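Local coordinates for protein prolyl endopeptidase (PDB 2BKL) that probably acts as a serine peptidase that hydrolyses oligopeptides after proline and, much less readily, after alanine, at residues Y451-G454 and N459-A462; D339-V344 and P431-H436. One frame throughout, in Å; residues are numbered along the deposited sequence.

Contact 1 (Y451-G454 and N459-A462). With ZAH (N-[(benzyloxy)carbonyl]-L-alanyl-L-proline), chain C.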
loop_
_atom_site.group_PDB
_atom_site.type_symbol
_atom_site.label_atom_id
_atom_site.label_comp_id
_atom_site.label_asym_id
_atom_site.label_seq_id
_atom_site.Cartn_x
_atom_site.Cartn_y
_atom_site.Cartn_z
ATOM N N TYR A 451 14.054 -0.873 7.266
ATOM C CA TYR A 451 12.890 -1.072 6.415
ATOM C C TYR A 451 12.936 -0.121 5.215
ATOM O O TYR A 451 13.319 1.049 5.328
ATOM C CB TYR A 451 11.643 -0.770 7.254
ATOM C CG TYR A 451 10.291 -0.844 6.588
ATOM C CD1 TYR A 451 9.920 -1.962 5.889
ATOM C CD2 TYR A 451 9.350 0.157 6.781
ATOM C CE1 TYR A 451 8.645 -2.073 5.314
ATOM C CE2 TYR A 451 8.074 0.059 6.228
ATOM C CZ TYR A 451 7.768 -1.053 5.450
ATOM O OH TYR A 451 6.518 -1.217 4.838
ATOM N N GLY A 452 12.504 -0.625 4.071
ATOM C CA GLY A 452 12.379 0.184 2.877
ATOM C C GLY A 452 11.373 -0.407 1.909
ATOM O O GLY A 452 10.895 -1.513 2.093
ATOM N N TYR A 453 11.030 0.377 0.891
ATOM C CA TYR A 453 10.133 -0.066 -0.174
ATOM C C TYR A 453 10.751 0.333 -1.500
ATOM O O TYR A 453 11.388 -0.491 -2.136
ATOM C CB TYR A 453 8.733 0.497 0.038
ATOM C CG TYR A 453 7.673 0.026 -0.942
ATOM C CD1 TYR A 453 7.073 -1.209 -0.808
ATOM C CD2 TYR A 453 7.235 0.830 -1.971
ATOM C CE1 TYR A 453 6.062 -1.604 -1.673
ATOM C CE2 TYR A 453 6.241 0.426 -2.860
ATOM C CZ TYR A 453 5.674 -0.787 -2.709
ATOM O OH TYR A 453 4.661 -1.163 -3.574
ATOM N N GLY A 454 10.634 1.596 -1.892
ATOM C CA GLY A 454 11.372 2.127 -3.030
ATOM C C GLY A 454 10.710 1.846 -4.358
ATOM O O GLY A 454 11.204 1.060 -5.149
ATOM N N ASN A 459 5.365 6.860 -0.515
ATOM C CA ASN A 459 6.201 7.541 0.458
ATOM C C ASN A 459 6.264 6.804 1.772
ATOM O O ASN A 459 5.258 6.256 2.243
ATOM C CB ASN A 459 5.681 8.941 0.707
ATOM C CG ASN A 459 5.564 9.706 -0.560
ATOM O OD1 ASN A 459 6.487 9.722 -1.340
ATOM N ND2 ASN A 459 4.396 10.275 -0.811
ATOM N N MET A 460 7.455 6.740 2.358
ATOM C CA MET A 460 7.615 6.193 3.702
ATOM C C MET A 460 7.413 7.310 4.691
ATOM O O MET A 460 8.169 8.246 4.728
ATOM C CB MET A 460 8.994 5.523 3.900
ATOM C CG MET A 460 9.366 4.511 2.850
ATOM S SD MET A 460 8.356 3.031 2.897
ATOM C CE MET A 460 7.432 3.275 2.051
ATOM N N GLU A 461 6.402 7.178 5.538
ATOM C CA GLU A 461 6.068 8.223 6.476
ATOM C C GLU A 461 6.151 7.722 7.895
ATOM O O GLU A 461 6.200 6.520 8.152
ATOM C CB GLU A 461 4.618 8.689 6.286
ATOM C CG GLU A 461 4.232 9.249 4.949
ATOM C CD GLU A 461 2.711 9.410 4.853
ATOM O OE1 GLU A 461 1.987 9.112 5.867
ATOM O OE2 GLU A 461 2.253 9.829 3.765
ATOM N N ALA A 462 6.039 8.680 8.800
ATOM C CA ALA A 462 6.037 8.429 10.258
ATOM C C ALA A 462 4.703 7.906 10.800
ATOM O O ALA A 462 4.013 8.556 11.640
ATOM C CB ALA A 462 6.441 9.741 10.997
HETATM C C1 ZAH C . 3.444 -4.746 -3.777
HETATM O O2 ZAH C . 4.491 -3.803 -3.796
HETATM C C3 ZAH C . 2.775 -4.936 -5.159
HETATM C C4 ZAH C . 3.756 -5.492 -6.196
HETATM C C5 ZAH C . 4.372 -4.288 -6.897
HETATM C C6 ZAH C . 3.396 -3.151 -6.755
HETATM N N7 ZAH C . 2.397 -3.672 -5.829
HETATM C C8 ZAH C . 1.282 -3.009 -5.529
HETATM O O9 ZAH C . 0.409 -3.601 -4.734
HETATM C C10 ZAH C . 0.856 -1.740 -6.299
HETATM C C11 ZAH C . 1.590 -0.611 -5.576
HETATM N N14 ZAH C . -0.563 -1.503 -6.209
HETATM C C15 ZAH C . -1.421 -2.220 -6.896
HETATM O O16 ZAH C . -1.026 -3.120 -7.759
HETATM O O17 ZAH C . -2.819 -1.965 -6.706
HETATM C C18 ZAH C . -3.691 -2.908 -7.379
HETATM C C19 ZAH C . -5.145 -2.775 -6.915
HETATM C C20 ZAH C . -5.849 -1.597 -7.199
HETATM C C21 ZAH C . -7.170 -1.458 -6.772
HETATM C C22 ZAH C . -7.790 -2.505 -6.084
HETATM C C23 ZAH C . -7.101 -3.692 -5.821
HETATM C C24 ZAH C . -5.775 -3.823 -6.234
#
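M460 lays its one sulfur against two tyrosines at once, obliquely near the ring of Y451 and against CB of Y453, the second of which grips the bound ligand. This loop of the alpha/beta-hydrolase domain leaves strand 448-451 and turns back on itself, and a Met-aromatic contact marks the return. M460 SD sits 5.1 Å from the centroid of the Y451 ring, 36° off its normal, so the approach is oblique. The same SD rests 3.8 Å from Y453 CB. M460 gets there by bending at chi2 and chi3, which folds its chain back toward the two tyrosines, while V480 of strand 477-481 also packs on it.

Y453 illustrates how one side chain can pack at its root and bind the ligand at its end. With CG opposite the backbone N (chi1 -175°), its ring leads away from M460 into the ligand pocket, where OH donates a 2.7 Å hydrogen bond to O2 of N-[(benzyloxy)carbonyl]-L-alanyl-L-proline. The ligand is also bonded to the backbone N of N534, consistent with the tyrosine-plus-amide oxyanion hole of prolyl oligopeptidases. A phenylalanine in place of Y453 would probably leave the ligand's O2 without this donor. O2 meets the ring at its edge, near the ring plane, and the angle CZ-OH-O2 is about 112°.

Contact 2 (D339-V344 and P431-H436)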
loop_
_atom_site.group_PDB
_atom_site.type_symbol
_atom_site.label_atom_id
_atom_site.label_comp_id
_atom_site.label_asym_id
_atom_site.label_seq_id
_atom_site.Cartn_x
_atom_site.Cartn_y
_atom_site.Cartn_z
ATOM N N ASP A 339 10.946 17.319 2.984
ATOM C CA ASP A 339 11.873 16.289 3.469
ATOM C C ASP A 339 11.134 15.133 4.160
ATOM O O ASP A 339 11.447 14.750 5.274
ATOM C CB ASP A 339 12.924 16.903 4.398
ATOM C CG ASP A 339 13.869 17.814 3.673
ATOM O OD1 ASP A 339 14.390 17.420 2.611
ATOM O OD2 ASP A 339 14.170 18.947 4.113
ATOM N N ALA A 340 10.147 14.597 3.462
ATOM C CA ALA A 340 9.409 13.400 3.893
ATOM C C ALA A 340 8.477 13.567 5.093
ATOM O O ALA A 340 7.984 12.554 5.608
ATOM C CB ALA A 340 10.356 12.245 4.141
ATOM N N THR A 341 8.220 14.803 5.512
ATOM C CA THR A 341 7.281 15.133 6.570
ATOM C C THR A 341 6.181 16.024 6.007
ATOM O O THR A 341 6.441 16.982 5.298
ATOM C CB THR A 341 8.072 15.858 7.683
ATOM O OG1 THR A 341 9.043 14.953 8.238
ATOM C CG2 THR A 341 7.191 16.268 8.839
ATOM N N SER A 342 4.943 15.743 6.343
ATOM C CA SER A 342 3.874 16.467 5.690
ATOM C C SER A 342 3.514 17.784 6.378
ATOM O O SER A 342 3.715 17.985 7.577
ATOM C CB SER A 342 2.659 15.611 5.461
ATOM O OG SER A 342 2.091 15.296 6.685
ATOM N N GLU A 343 3.012 18.678 5.542
ATOM C CA GLU A 343 2.477 19.969 5.930
ATOM C C GLU A 343 1.191 20.151 5.154
ATOM O O GLU A 343 1.117 19.797 3.979
ATOM C CB GLU A 343 3.462 21.095 5.587
ATOM C CG GLU A 343 2.922 22.499 5.843
ATOM C CD GLU A 343 3.987 23.559 5.909
ATOM O OE1 GLU A 343 4.591 23.713 6.992
ATOM O OE2 GLU A 343 4.201 24.253 4.888
ATOM N N VAL A 344 0.169 20.683 5.802
ATOM C CA VAL A 344 -1.126 20.859 5.177
ATOM C C VAL A 344 -1.448 22.349 5.122
ATOM O O VAL A 344 -1.363 23.064 6.110
ATOM C CB VAL A 344 -2.210 20.065 5.920
ATOM C CG1 VAL A 344 -3.580 20.298 5.258
ATOM C CG2 VAL A 344 -1.847 18.571 5.910
ATOM N N PRO A 431 16.957 10.673 2.570
ATOM C CA PRO A 431 16.510 10.743 3.964
ATOM C C PRO A 431 16.286 9.385 4.598
ATOM O O PRO A 431 15.969 8.406 3.913
ATOM C CB PRO A 431 15.190 11.476 3.909
ATOM C CG PRO A 431 15.008 11.904 2.470
ATOM C CD PRO A 431 15.867 10.998 1.630
ATOM N N MET A 432 16.443 9.333 5.909
ATOM C CA MET A 432 16.133 8.142 6.691
ATOM C C MET A 432 15.674 8.555 8.077
ATOM O O MET A 432 16.276 9.456 8.699
ATOM C CB MET A 432 17.347 7.203 6.770
ATOM C CG MET A 432 17.094 5.983 7.609
ATOM S SD MET A 432 18.307 4.641 7.301
ATOM C CE MET A 432 19.834 5.439 7.586
ATOM N N PHE A 433 14.613 7.930 8.582
ATOM C CA PHE A 433 14.212 8.037 9.981
ATOM C C PHE A 433 14.871 6.964 10.810
ATOM O O PHE A 433 14.972 5.818 10.382
ATOM C CB PHE A 433 12.693 7.909 10.128
ATOM C CG PHE A 433 11.889 8.939 9.395
ATOM C CD1 PHE A 433 11.845 10.251 9.844
ATOM C CD2 PHE A 433 11.126 8.589 8.274
ATOM C CE1 PHE A 433 11.082 11.214 9.175
ATOM C CE2 PHE A 433 10.345 9.537 7.640
ATOM C CZ PHE A 433 10.328 10.828 8.066
ATOM N N VAL A 434 15.334 7.328 12.003
ATOM C CA VAL A 434 15.959 6.387 12.917
ATOM C C VAL A 434 15.298 6.524 14.267
ATOM O O VAL A 434 15.262 7.619 14.840
ATOM C CB VAL A 434 17.489 6.570 13.012
ATOM C CG1 VAL A 434 18.086 5.430 13.839
ATOM C CG2 VAL A 434 18.134 6.601 11.633
ATOM N N VAL A 435 14.765 5.426 14.781
ATOM C CA VAL A 435 13.950 5.440 16.001
ATOM C C VAL A 435 14.583 4.514 17.024
ATOM O O VAL A 435 14.987 3.391 16.726
ATOM C CB VAL A 435 12.492 4.949 15.705
ATOM C CG1 VAL A 435 11.614 5.139 16.923
ATOM C CG2 VAL A 435 11.903 5.668 14.466
ATOM N N HIS A 436 14.695 4.986 18.256
ATOM C CA HIS A 436 15.304 4.192 19.315
ATOM C C HIS A 436 14.998 4.796 20.675
ATOM O O HIS A 436 14.563 5.933 20.783
ATOM C CB HIS A 436 16.820 4.101 19.123
ATOM C CG HIS A 436 17.463 5.429 18.920
ATOM N ND1 HIS A 436 17.813 6.266 19.967
ATOM C CD2 HIS A 436 17.827 6.074 17.790
ATOM C CE1 HIS A 436 18.343 7.375 19.476
ATOM N NE2 HIS A 436 18.361 7.281 18.160
#
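F433 sets the far end of its ring against the turn at A340, and its CZ lies 3.8 Å from A340 O. The oxygen is in the plane of the ring, at its edge, and almost in line with the ring's long axis: the angle CG-CZ-O is about 163°. The C-H rim so faces a carbonyl oxygen, an approach that is probably mildly favourable at best. Two further groups flank the same ring carbon, with A340 CB at 4.2 Å from F433 CZ and T341 OG1 at 4.3 Å from it, the hydroxyl oxygen again near the ring plane.

The turn itself explains why a methyl group and a carbonyl can both reach this one carbon. D339 and A340 both have positive phi, which fits a type I' beta turn joining strands 331-338 and 341-348 of a propeller blade, and A340 points its CB toward strand 429-437. On the other side, F433 holds CG beside its backbone N (chi1 -60°), and the ring reaches across to the hairpin.

This is a worked case of an interdomain contact made by one aromatic ring and a hairpin tip. Two polar bonds of D339 lie beside it: D339 O accepts from Q419 NE2, and D339 OD1 is bonded to Y489 OH. The ring of F384 also meets that of F433, their planes at about 60°. F433 belongs to strand 429-437, which lies in the hydrolase sheet between strands 415-423 and 477-481, while the hairpin it touches forms the two inner strands of its four-stranded blade.

Followed from the N terminus, the chain first reaches the hairpin turn at 339-344. The 86 residues to 431-436 contain no helix; they complete that blade, add the four strands between 364 and 405, and enter the hydrolase sheet through strand 415-423. Contact 2 closes this long excursion and ties propeller to hydrolase domain. Contact 1 opens afterwards and closes a loop with only four residues between its segments, beyond strand 448-451. The two are therefore in series, neither nested nor crossed. In space their centres are about 10 Å apart and they touch, M460 O lying 3.9 Å from F433 CE2, so the ligand-pocket loop borders the domain interface.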